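Local atomic coordinates of GDSL-like protein (Roseburia intestinalis L1-82, PDB entry 6HFZ), a protein that removes acetyl groups from acetylated mannans as a two-domain esterase with a GDSL-type (SGNH hydrolase) domain. Residues 148-153 and 168-173; 104-109 and 138-143; 120-125 and 159-164. All coordinates share one frame; numbering follows the deposited sequence.

Contact 1 (148-153 and 168-173)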
# COMPACT_ATOMS: atom_id res chain seq x y z
N GLY A 148 -19.87 -3.31 -5.04
CA GLY A 148 -19.33 -2.70 -6.24
C GLY A 148 -18.34 -1.56 -5.99
O GLY A 148 -17.97 -0.90 -6.94
N ALA A 149 -17.99 -1.27 -4.74
CA ALA A 149 -17.23 -0.04 -4.37
C ALA A 149 -15.74 -0.21 -4.63
O ALA A 149 -15.18 -1.28 -4.44
CB ALA A 149 -17.44 0.32 -2.92
N ASN A 150 -15.07 0.92 -4.92
CA ASN A 150 -13.62 1.02 -4.78
C ASN A 150 -13.22 2.50 -4.79
O ASN A 150 -14.09 3.35 -4.84
CB ASN A 150 -12.88 0.19 -5.84
CG ASN A 150 -13.00 0.77 -7.24
OD1 ASN A 150 -13.44 1.91 -7.41
ND2 ASN A 150 -12.65 -0.03 -8.25
N ALA A 151 -11.91 2.79 -4.72
CA ALA A 151 -11.41 4.13 -4.69
C ALA A 151 -10.87 4.54 -6.07
O ALA A 151 -10.10 5.46 -6.20
CB ALA A 151 -10.38 4.27 -3.58
N GLN A 152 -11.34 3.88 -7.13
CA GLN A 152 -10.86 4.13 -8.49
C GLN A 152 -11.27 5.55 -8.96
O GLN A 152 -10.60 6.08 -9.85
CB GLN A 152 -11.40 3.06 -9.43
CG GLN A 152 -10.98 3.18 -10.88
CD GLN A 152 -11.57 2.04 -11.69
OE1 GLN A 152 -11.90 0.96 -11.16
NE2 GLN A 152 -11.69 2.25 -12.99
N LEU A 153 -12.29 6.18 -8.37
CA LEU A 153 -12.62 7.54 -8.77
C LEU A 153 -11.40 8.43 -8.48
O LEU A 153 -11.02 9.27 -9.29
CB LEU A 153 -13.81 8.08 -7.99
CG LEU A 153 -14.21 9.50 -8.37
CD1 LEU A 153 -14.81 9.56 -9.76
CD2 LEU A 153 -15.16 10.10 -7.35
N SER A 168 -9.09 -2.49 -14.37
CA SER A 168 -10.12 -2.49 -13.32
C SER A 168 -10.92 -3.78 -13.29
O SER A 168 -11.38 -4.24 -14.32
CB SER A 168 -11.03 -1.31 -13.49
OG SER A 168 -12.10 -1.35 -12.56
N MSE A 169 -11.19 -4.27 -12.06
CA MSE A 169 -12.13 -5.36 -11.81
C MSE A 169 -13.56 -4.86 -11.63
O MSE A 169 -14.52 -5.62 -11.73
CB MSE A 169 -11.71 -6.20 -10.60
CG MSE A 169 -10.20 -6.49 -10.59
SE MSE A 169 -9.64 -7.38 -12.27
CE MSE A 169 -8.06 -6.29 -12.56
N GLN A 170 -13.70 -3.55 -11.37
CA GLN A 170 -15.02 -2.96 -11.13
C GLN A 170 -15.88 -3.01 -12.40
O GLN A 170 -17.12 -3.08 -12.29
CB GLN A 170 -14.84 -1.53 -10.63
CG GLN A 170 -16.08 -0.80 -10.13
CD GLN A 170 -15.82 0.57 -9.55
OE1 GLN A 170 -15.29 1.44 -10.24
NE2 GLN A 170 -16.25 0.83 -8.31
N SER A 171 -15.24 -2.90 -13.55
CA SER A 171 -15.88 -2.89 -14.89
C SER A 171 -15.74 -4.21 -15.65
O SER A 171 -16.14 -4.27 -16.86
CB SER A 171 -15.32 -1.74 -15.67
OG SER A 171 -13.91 -1.78 -15.67
N THR A 172 -15.24 -5.28 -15.00
CA THR A 172 -15.08 -6.58 -15.65
C THR A 172 -15.68 -7.73 -14.82
O THR A 172 -16.61 -8.39 -15.29
CB THR A 172 -13.61 -6.89 -15.92
OG1 THR A 172 -12.89 -6.64 -14.70
CG2 THR A 172 -13.06 -6.08 -17.06
N ILE A 173 -15.15 -7.99 -13.61
CA ILE A 173 -15.63 -9.09 -12.76
C ILE A 173 -16.95 -8.73 -12.07
O ILE A 173 -17.90 -9.51 -12.04
CB ILE A 173 -14.55 -9.48 -11.74
CG1 ILE A 173 -13.23 -9.84 -12.44
CG2 ILE A 173 -15.05 -10.63 -10.88
CD1 ILE A 173 -12.16 -10.32 -11.46
O HOH W 1 -13.22 0.88 -14.96

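Contact 2 (104-109 and 138-143)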
# COMPACT_ATOMS: atom_id res chain seq x y z
N ILE A 104 3.35 -2.82 -10.53
CA ILE A 104 1.89 -2.72 -10.33
C ILE A 104 1.62 -2.06 -8.98
O ILE A 104 2.23 -2.46 -7.93
CB ILE A 104 1.21 -4.09 -10.43
CG1 ILE A 104 0.97 -4.41 -11.91
CG2 ILE A 104 -0.10 -4.13 -9.59
CD1 ILE A 104 0.52 -5.82 -12.20
N ILE A 105 0.74 -1.06 -9.01
CA ILE A 105 0.31 -0.40 -7.82
C ILE A 105 -1.17 -0.74 -7.58
O ILE A 105 -2.00 -0.52 -8.44
CB ILE A 105 0.53 1.11 -7.91
CG1 ILE A 105 2.01 1.49 -8.02
CG2 ILE A 105 -0.13 1.80 -6.73
CD1 ILE A 105 2.24 2.92 -8.25
N GLU A 106 -1.49 -1.27 -6.40
CA GLU A 106 -2.79 -1.90 -6.16
C GLU A 106 -3.28 -1.55 -4.75
O GLU A 106 -3.02 -2.31 -3.79
CB GLU A 106 -2.59 -3.41 -6.34
CG GLU A 106 -3.83 -4.27 -6.30
CD GLU A 106 -4.43 -4.55 -4.94
OE1 GLU A 106 -5.58 -4.05 -4.71
OE2 GLU A 106 -3.74 -5.21 -4.08
N PHE A 107 -4.00 -0.42 -4.65
CA PHE A 107 -4.46 0.10 -3.35
C PHE A 107 -5.94 0.52 -3.40
O PHE A 107 -6.43 1.16 -2.48
CB PHE A 107 -3.59 1.28 -2.89
CG PHE A 107 -2.25 0.90 -2.32
CD1 PHE A 107 -2.17 0.12 -1.16
CD2 PHE A 107 -1.08 1.25 -2.97
CE1 PHE A 107 -0.93 -0.21 -0.61
CE2 PHE A 107 0.15 0.82 -2.46
CZ PHE A 107 0.22 0.15 -1.27
N SER A 108 -6.64 0.24 -4.52
CA SER A 108 -8.00 0.78 -4.71
C SER A 108 -9.09 0.13 -3.84
O SER A 108 -10.23 0.66 -3.84
CB SER A 108 -8.38 0.77 -6.20
OG SER A 108 -7.36 1.42 -6.96
N VAL A 109 -8.80 -0.95 -3.08
CA VAL A 109 -9.75 -1.42 -2.07
C VAL A 109 -9.11 -1.38 -0.68
O VAL A 109 -9.58 -2.07 0.28
CB VAL A 109 -10.32 -2.81 -2.39
CG1 VAL A 109 -11.25 -2.77 -3.60
CG2 VAL A 109 -9.24 -3.87 -2.59
N LEU A 138 1.84 0.24 -13.89
CA LEU A 138 0.48 -0.13 -14.24
C LEU A 138 -0.37 -0.08 -12.97
O LEU A 138 -0.01 -0.73 -11.95
CB LEU A 138 0.50 -1.54 -14.84
CG LEU A 138 -0.86 -2.20 -15.05
CD1 LEU A 138 -1.61 -1.45 -16.12
CD2 LEU A 138 -0.67 -3.67 -15.42
N LEU A 139 -1.48 0.66 -13.01
CA LEU A 139 -2.36 0.73 -11.85
C LEU A 139 -3.38 -0.40 -11.96
O LEU A 139 -3.90 -0.71 -13.06
CB LEU A 139 -3.04 2.10 -11.78
CG LEU A 139 -2.13 3.32 -11.82
CD1 LEU A 139 -2.91 4.57 -11.54
CD2 LEU A 139 -0.99 3.24 -10.83
N VAL A 140 -3.63 -1.08 -10.83
CA VAL A 140 -4.65 -2.11 -10.83
C VAL A 140 -5.71 -1.76 -9.79
O VAL A 140 -5.42 -1.47 -8.63
CB VAL A 140 -4.02 -3.50 -10.56
CG1 VAL A 140 -5.07 -4.56 -10.28
CG2 VAL A 140 -3.11 -3.95 -11.70
N HIS A 141 -6.98 -1.78 -10.20
CA HIS A 141 -8.11 -1.42 -9.33
C HIS A 141 -8.97 -2.65 -9.03
O HIS A 141 -9.75 -3.07 -9.90
CB HIS A 141 -9.00 -0.34 -10.00
CG HIS A 141 -8.30 0.87 -10.54
ND1 HIS A 141 -7.58 1.75 -9.73
CD2 HIS A 141 -8.16 1.35 -11.80
CE1 HIS A 141 -7.04 2.70 -10.48
NE2 HIS A 141 -7.39 2.49 -11.73
N ASN A 142 -8.85 -3.22 -7.82
CA ASN A 142 -9.74 -4.29 -7.33
C ASN A 142 -11.07 -3.64 -6.94
O ASN A 142 -11.24 -2.41 -7.12
CB ASN A 142 -9.05 -5.08 -6.23
CG ASN A 142 -8.10 -6.11 -6.81
OD1 ASN A 142 -8.53 -6.96 -7.58
ND2 ASN A 142 -6.82 -6.00 -6.51
N VAL A 143 -12.03 -4.46 -6.51
CA VAL A 143 -13.36 -3.97 -6.20
C VAL A 143 -13.90 -4.79 -5.01
O VAL A 143 -13.59 -5.98 -4.86
CB VAL A 143 -14.25 -4.09 -7.46
CG1 VAL A 143 -14.51 -5.56 -7.81
CG2 VAL A 143 -15.55 -3.32 -7.35
O HOH W 2 -6.65 -2.09 -6.21
O HOH W 3 -4.54 1.01 -7.25

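Contact 3 (120-125 and 159-164)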
# COMPACT_ATOMS: atom_id res chain seq x y z
N THR A 120 -2.31 11.02 -1.05
CA THR A 120 -1.29 10.02 -0.70
C THR A 120 -0.93 9.19 -1.94
O THR A 120 0.25 8.90 -2.18
CB THR A 120 -1.64 9.17 0.52
OG1 THR A 120 -2.79 8.37 0.19
CG2 THR A 120 -1.97 9.99 1.75
N TYR A 121 -1.91 8.72 -2.71
CA TYR A 121 -1.64 7.96 -3.94
C TYR A 121 -0.84 8.78 -4.96
O TYR A 121 0.05 8.23 -5.62
CB TYR A 121 -2.97 7.51 -4.51
CG TYR A 121 -3.00 6.43 -5.54
CD1 TYR A 121 -3.04 5.11 -5.16
CD2 TYR A 121 -3.20 6.75 -6.88
CE1 TYR A 121 -3.23 4.11 -6.08
CE2 TYR A 121 -3.38 5.75 -7.82
CZ TYR A 121 -3.39 4.43 -7.41
OH TYR A 121 -3.65 3.41 -8.30
N GLU A 122 -1.14 10.09 -5.08
CA GLU A 122 -0.36 10.93 -5.98
C GLU A 122 1.12 10.96 -5.55
O GLU A 122 2.01 10.81 -6.41
CB GLU A 122 -0.91 12.35 -6.10
CG GLU A 122 -0.06 13.17 -7.05
CD GLU A 122 -0.69 14.45 -7.55
OE1 GLU A 122 -0.50 14.77 -8.77
OE2 GLU A 122 -1.39 15.08 -6.78
N GLY A 123 1.38 11.14 -4.24
CA GLY A 123 2.73 11.08 -3.71
C GLY A 123 3.42 9.78 -4.04
O GLY A 123 4.57 9.78 -4.46
N LEU A 124 2.70 8.65 -3.87
CA LEU A 124 3.28 7.34 -4.17
C LEU A 124 3.61 7.23 -5.66
O LEU A 124 4.76 6.79 -6.05
CB LEU A 124 2.29 6.25 -3.75
CG LEU A 124 2.71 4.85 -4.20
CD1 LEU A 124 4.04 4.41 -3.56
CD2 LEU A 124 1.60 3.83 -3.90
N VAL A 125 2.65 7.58 -6.52
CA VAL A 125 2.84 7.48 -7.96
C VAL A 125 4.05 8.34 -8.40
O VAL A 125 4.90 7.90 -9.20
CB VAL A 125 1.55 7.81 -8.75
CG1 VAL A 125 1.81 8.01 -10.24
CG2 VAL A 125 0.46 6.78 -8.52
N ALA A 159 -4.27 8.36 -12.52
CA ALA A 159 -3.94 7.64 -13.72
C ALA A 159 -3.96 8.56 -14.95
O ALA A 159 -3.02 8.50 -15.75
CB ALA A 159 -4.88 6.48 -13.92
N ARG A 160 -5.00 9.38 -15.08
CA ARG A 160 -5.19 10.18 -16.31
C ARG A 160 -4.20 11.36 -16.25
O ARG A 160 -3.60 11.74 -17.30
CB ARG A 160 -6.66 10.60 -16.41
CG ARG A 160 -7.60 9.48 -16.84
CD ARG A 160 -9.03 9.93 -17.07
NE ARG A 160 -9.62 10.55 -15.91
CZ ARG A 160 -10.27 9.89 -14.95
NH1 ARG A 160 -10.37 8.56 -14.98
NH2 ARG A 160 -10.87 10.60 -14.03
N HIS A 161 -3.96 11.89 -15.04
CA HIS A 161 -3.04 13.05 -14.85
C HIS A 161 -1.63 12.68 -15.34
O HIS A 161 -0.96 13.52 -15.97
CB HIS A 161 -3.00 13.55 -13.41
CG HIS A 161 -2.35 14.90 -13.27
ND1 HIS A 161 -2.94 16.04 -13.78
CD2 HIS A 161 -1.18 15.29 -12.70
CE1 HIS A 161 -2.16 17.08 -13.54
NE2 HIS A 161 -1.08 16.66 -12.85
N TYR A 162 -1.18 11.45 -15.10
CA TYR A 162 0.23 11.03 -15.42
C TYR A 162 0.28 10.18 -16.68
O TYR A 162 1.36 9.70 -17.00
CB TYR A 162 0.89 10.32 -14.23
CG TYR A 162 1.07 11.30 -13.10
CD1 TYR A 162 2.12 12.19 -13.14
CD2 TYR A 162 0.15 11.42 -12.06
CE1 TYR A 162 2.29 13.16 -12.17
CE2 TYR A 162 0.33 12.37 -11.07
CZ TYR A 162 1.40 13.25 -11.13
OH TYR A 162 1.56 14.25 -10.19
N ASN A 163 -0.87 9.95 -17.35
CA ASN A 163 -0.95 9.10 -18.55
C ASN A 163 -0.46 7.69 -18.25
O ASN A 163 0.31 7.09 -19.03
CB ASN A 163 -0.21 9.78 -19.70
CG ASN A 163 -1.00 10.96 -20.22
OD1 ASN A 163 -2.07 10.78 -20.81
ND2 ASN A 163 -0.53 12.18 -20.00
N LEU A 164 -0.95 7.12 -17.12
CA LEU A 164 -0.58 5.77 -16.75
C LEU A 164 -1.63 4.77 -17.19
O LEU A 164 -2.82 5.01 -17.04
CB LEU A 164 -0.37 5.66 -15.24
CG LEU A 164 0.75 6.50 -14.66
CD1 LEU A 164 0.79 6.37 -13.14
CD2 LEU A 164 2.07 6.10 -15.25

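Contact 1 (148-153 and 168-173)
Gln170 reaches across to the turn at 148-150, and its side chain makes the largest share of this contact. Its CB sits 3.6 Å from Asn150 ND2. Since CG is anti to the backbone N (chi1 -172°) and the chain stays extended beyond it, CG is carried past the Asn150 amide to within 3.7 Å of Gly148 O. CD then lies over the Asn150 amide, with the two amide planes turned 42° apart. At the tip NE2 donates to Gly148 O at 2.8 Å, in the plane of that carbonyl and with an N-H...O angle of 160°. Asn150 OD1 is also near NE2, but at a poor angle, and no bond forms. The other tip atom, Gln170 OE1, has two fellow acceptors nearby, Asn150 OD1 at 3.4 Å and Gln152 OE1 at 3.5 Å, neither a bond. Asn150 OD1 instead makes an Asx turn, accepting from Gln152 N at 2.9 Å from above its own carbonyl plane, where helix 152-161 begins.

Gln152 OE1 takes Ser168 OG at 2.7 Å and Asn150 ND2 at 3.2 Å, the latter on a lone pair. Ser168 OG accepts in turn from Gln170 N, closing an ST turn. Gln152 NE2 donates a hydrogen bond to a water that donates to Ser171 OG, also bonded to Asn9 O.

Neutral amide, hydroxyl and water bonds hold the contact, with no charged group in it. Two donors on OE1 and a water on NE2 settle how the Gln152 amide faces, while the Gly148 and Ser168 bonds join the segments and the Asx turn shapes the helix start.

Contact 2 (104-109 and 138-143)
Strands 104-106 and 138-141 run parallel, their axes 4.7 Å apart at closest approach and 29° off each other in direction, with Ile104 paired to Leu138 and Ile105 to Leu139. Ile105 takes both backbone bonds, its N donating to Leu138 O at 3.1 Å and its O accepting from Val140 N at 2.9 Å.

On one face Ile104 packs beside Leu138, pointing the same way, while its CG2 meets Val140 CG2 at 3.7 Å; Ile206 of helix 196-215 covers this side. On the other face Leu139 CD2 rests against Ile105 CB, under Tyr121 of helix 115-129. The two strands and that helix form a beta-alpha-beta unit, in the central sheet of the three-layer alpha/beta fold that SGNH hydrolases share.

Past Val140 N, direct backbone bonding gives way to bonds through two waters. One donates to Glu106 OE1 and Val140 O and accepts from Ser108 N and Asn142 N, so four protein groups hold it. The other accepts from Phe107 N and donates to Val140 O.

Polar side chains follow. The Glu106 chain bends at chi2 (-77°), which brings OE1 to Asn142 ND2 at 2.9 Å. OE1 lies in the plane of the Asn142 amide, yet ND2 meets the carboxylate from above its plane, with the two planes 72° apart; OE2 goes to Thr43 OG1. Ser108 OG comes to the edge of the His141 ring and shares a hydrogen bond with ND1 at 2.8 Å, while also bonding His155 ND1. Further along, Val109 CG1 packs against the Asn142-Val143 peptide, 3.5 Å from Val143 N, with an acetate ion about 4 Å from the Val109 side chain.

Contact 3 (120-125 and 159-164)
Glu122 OE1 is gripped from two directions, by the hydroxyl of Tyr162 across the contact and by the backbone N of Leu230. Tyr162 OH donates to Glu122 OE1 at 2.6 Å, arriving on the anti side of the carboxylate and 22° out of its plane. With CG anti to the backbone N (chi1 -180°) and the chain extended, the acid stretches from its helix to the tyrosine, which it crosses at about a right angle; carboxylate and ring planes stand 75° apart. OE2 is bonded to Thr231 OG1, so both oxygens of this buried acid are occupied. Arg126 NH1 reaches the same Tyr162 hydroxyl and would probably favour the carboxylate form.

One face of the Tyr162 ring carries His161 CD2, 3.6 Å above the plane and offset toward the rim. That imidazole has its own polar partner in Ala228 O.

Beside the polar pair, Val125 CG1 and Leu164 CD1 meet tip to tip at 3.5 Å, a tight fit for two methyl groups. Tyr162 CD2 is a looser neighbour of Val125 CG1, at 4.2 Å.

Leu164 is delivered here by the end of helix 152-161: Asn163 has positive phi, Leu164 N bonds back to Ala159 O at 2.8 Å, and Asn163 N bonds weakly to Arg160 O. This Schellman motif ends the helix in the connection to strand 166-168, within the alpha/beta fold of SGNH hydrolases.

Contact 2 lies deepest, its centre about 9 Å from that of contact 1 and about 12 Å from that of contact 3. Backbone bonds tie it to contact 1: Ala151 N meets Ser108 O at 2.8 Å and Met169 N meets His141 O at 2.9 Å. Toward contact 3 the link is packing, with Leu139 CD1 3.5 Å from Tyr121 OH and Phe107 CE2 3.6 Å from Leu124 CD2. Contacts 1 and 3, about 17 Å apart between centres, use the start and end of helix 152-161. The Glu106 side chain of contact 2 lies near, without touching, the probable catalytic triad Ser41, His193 and Asp190.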